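Local coordinates for phenazine biosynthesis protein, PhzF family (Bacillus anthracis, PDB 3EDN) that probably acts as an isomerase related to the phenazine biosynthesis enzyme PhzF, with a diaminopimelate epimerase-like fold, at residues Phe118-Gln123 against Thr269-Lys274. Numbering follows the deposited sequence.
Sequences FIKMRQ and TVYVTK
Phe118 opens the contact: CE2, on the rim of its ring, comes within 3.7 Å of Thr269 OG1, which approaches the ring obliquely, the two side chains crossing at about a right angle. Thr269 also packs on Glu253 and Ile255 of the adjacent strand 251-258, and Phe118 leans on Thr288 of strand 282-298. Between Phe118 and Lys120, Ile119 packs on Ile81 and so places the strand against helix 74-86. Lys120 makes the main contact. CG stands anti to the backbone N (chi1 -177°), and the fully extended chain beyond it runs across one face of the Tyr271 ring. CD comes to 4.0 Å from Tyr271 CE2, then CE to 3.8 Å from Tyr271 CD2. As a CH-pi donor, CE lies 14° off the ring normal as seen from the ring centre. NZ follows over the same face, 4.1 Å from the centroid of the Tyr271 ring and 13° off the normal, a cation-pi interaction in which the ammonium group probably gains from the electron-rich ring. Methylene groups and charge thus share a single aromatic face. Tyr271 also touches Ala286 of strand 282-298 and Glu253 of strand 251-258. Strands 117-122 and 266-273 are not direct neighbours: both pair antiparallel with the long strand 282-298, and the contact is made by side chains alone. It lies where strand 282-298 joins the two sets of strands, and its setting is the diaminopimelate epimerase-like fold of PhzF proteins, in which two lobes, each a sheet wrapped around a central helix, are joined side by side.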
loop_
_atom_site.group_PDB
_atom_site.type_symbol
_atom_site.label_atom_id
_atom_site.label_comp_id
_atom_site.label_asym_id
_atom_site.label_seq_id
_atom_site.Cartn_x
_atom_site.Cartn_y
_atom_site.Cartn_z
ATOM N N PHE A 118 -8.081 1.120 29.230
ATOM C CA PHE A 118 -8.424 -0.165 28.644
ATOM C C PHE A 118 -9.083 0.032 27.290
ATOM O O PHE A 118 -9.864 0.962 27.099
ATOM C CB PHE A 118 -9.390 -0.907 29.588
ATOM C CG PHE A 118 -8.704 -1.837 30.540
ATOM C CD1 PHE A 118 -7.813 -1.364 31.504
ATOM C CD2 PHE A 118 -8.917 -3.200 30.448
ATOM C CE1 PHE A 118 -7.169 -2.262 32.363
ATOM C CE2 PHE A 118 -8.291 -4.076 31.297
ATOM C CZ PHE A 118 -7.416 -3.615 32.247
ATOM N N ILE A 119 -8.757 -0.847 26.354
ATOM C CA ILE A 119 -9.284 -0.805 24.989
ATOM C C ILE A 119 -10.174 -2.033 24.827
ATOM O O ILE A 119 -9.707 -3.168 25.017
ATOM C CB ILE A 119 -8.149 -0.905 23.949
ATOM C CG1 ILE A 119 -7.071 0.155 24.224
ATOM C CG2 ILE A 119 -8.694 -0.802 22.542
ATOM C CD1 ILE A 119 -7.591 1.572 24.372
ATOM N N LYS A 120 -11.431 -1.806 24.445
ATOM C CA LYS A 120 -12.453 -2.858 24.432
ATOM C C LYS A 120 -12.953 -3.064 23.014
ATOM O O LYS A 120 -13.213 -2.100 22.297
ATOM C CB LYS A 120 -13.609 -2.458 25.351
ATOM C CG LYS A 120 -14.710 -3.500 25.496
ATOM C CD LYS A 120 -15.758 -2.991 26.500
ATOM C CE LYS A 120 -16.939 -3.933 26.615
ATOM N NZ LYS A 120 -17.985 -3.354 27.526
HETATM N N MSE A 121 -13.099 -4.317 22.598
HETATM C CA MSE A 121 -13.572 -4.598 21.245
HETATM C C MSE A 121 -14.492 -5.808 21.253
HETATM O O MSE A 121 -14.461 -6.608 22.184
HETATM C CB MSE A 121 -12.408 -4.815 20.277
HETATM C CG MSE A 121 -11.498 -5.965 20.612
HETATM SE SE MSE A 121 -9.678 -5.702 19.867
HETATM C CE MSE A 121 -9.347 -3.951 20.628
ATOM N N ARG A 122 -15.321 -5.913 20.219
ATOM C CA ARG A 122 -16.265 -7.018 20.070
ATOM C C ARG A 122 -15.633 -8.176 19.318
ATOM O O ARG A 122 -14.941 -7.973 18.312
ATOM C CB ARG A 122 -17.496 -6.538 19.296
ATOM C CG ARG A 122 -18.531 -7.619 18.968
ATOM C CD ARG A 122 -19.436 -7.935 20.163
ATOM N NE ARG A 122 -19.980 -6.714 20.756
ATOM C CZ ARG A 122 -21.004 -6.023 20.261
ATOM N NH1 ARG A 122 -21.629 -6.435 19.163
ATOM N NH2 ARG A 122 -21.416 -4.918 20.872
ATOM N N GLN A 123 -15.895 -9.396 19.777
ATOM C CA GLN A 123 -15.472 -10.573 19.023
ATOM C C GLN A 123 -16.681 -11.199 18.335
ATOM O O GLN A 123 -17.807 -10.771 18.536
ATOM C CB GLN A 123 -14.793 -11.577 19.948
ATOM C CG GLN A 123 -13.446 -11.040 20.452
ATOM C CD GLN A 123 -12.660 -12.061 21.238
ATOM O OE1 GLN A 123 -13.219 -13.047 21.708
ATOM N NE2 GLN A 123 -11.358 -11.802 21.420
ATOM N N THR A 269 -9.568 -8.966 30.057
ATOM C CA THR A 269 -10.925 -8.881 30.600
ATOM C C THR A 269 -11.935 -9.316 29.549
ATOM O O THR A 269 -11.886 -8.866 28.410
ATOM C CB THR A 269 -11.207 -7.460 31.112
ATOM O OG1 THR A 269 -10.248 -7.144 32.135
ATOM C CG2 THR A 269 -12.620 -7.356 31.701
ATOM N N VAL A 270 -12.832 -10.221 29.933
ATOM C CA VAL A 270 -13.840 -10.742 29.011
ATOM C C VAL A 270 -15.229 -10.391 29.499
ATOM O O VAL A 270 -15.555 -10.673 30.655
ATOM C CB VAL A 270 -13.707 -12.261 28.795
ATOM C CG1 VAL A 270 -14.668 -12.721 27.675
ATOM C CG2 VAL A 270 -12.245 -12.628 28.479
ATOM N N TYR A 271 -16.014 -9.765 28.629
ATOM C CA TYR A 271 -17.393 -9.387 28.953
ATOM C C TYR A 271 -18.349 -10.300 28.203
ATOM O O TYR A 271 -18.235 -10.474 26.978
ATOM C CB TYR A 271 -17.669 -7.940 28.542
ATOM C CG TYR A 271 -16.662 -6.956 29.072
ATOM C CD1 TYR A 271 -16.946 -6.180 30.178
ATOM C CD2 TYR A 271 -15.407 -6.826 28.472
ATOM C CE1 TYR A 271 -16.005 -5.276 30.682
ATOM C CE2 TYR A 271 -14.482 -5.946 28.957
ATOM C CZ TYR A 271 -14.781 -5.170 30.050
ATOM O OH TYR A 271 -13.833 -4.282 30.526
ATOM N N VAL A 272 -19.277 -10.905 28.941
ATOM C CA VAL A 272 -20.227 -11.839 28.349
ATOM C C VAL A 272 -21.614 -11.258 28.552
ATOM O O VAL A 272 -22.001 -10.971 29.686
ATOM C CB VAL A 272 -20.160 -13.208 29.022
ATOM C CG1 VAL A 272 -21.063 -14.196 28.283
ATOM C CG2 VAL A 272 -18.726 -13.719 29.039
ATOM N N THR A 273 -22.324 -11.034 27.451
ATOM C CA THR A 273 -23.635 -10.375 27.517
ATOM C C THR A 273 -24.697 -11.257 26.889
ATOM O O THR A 273 -24.461 -11.916 25.871
ATOM C CB THR A 273 -23.600 -9.024 26.791
ATOM O OG1 THR A 273 -22.652 -8.170 27.448
ATOM C CG2 THR A 273 -24.975 -8.354 26.801
ATOM N N LYS A 274 -25.874 -11.303 27.497
ATOM C CA LYS A 274 -26.983 -11.921 26.798
ATOM C C LYS A 274 -28.143 -10.952 26.695
ATOM O O LYS A 274 -28.401 -10.153 27.600
ATOM C CB LYS A 274 -27.403 -13.251 27.409
ATOM C CG LYS A 274 -27.830 -13.187 28.843
ATOM C CD LYS A 274 -27.934 -14.602 29.433
ATOM C CE LYS A 274 -27.880 -14.555 30.949
ATOM N NZ LYS A 274 -28.232 -15.861 31.576
#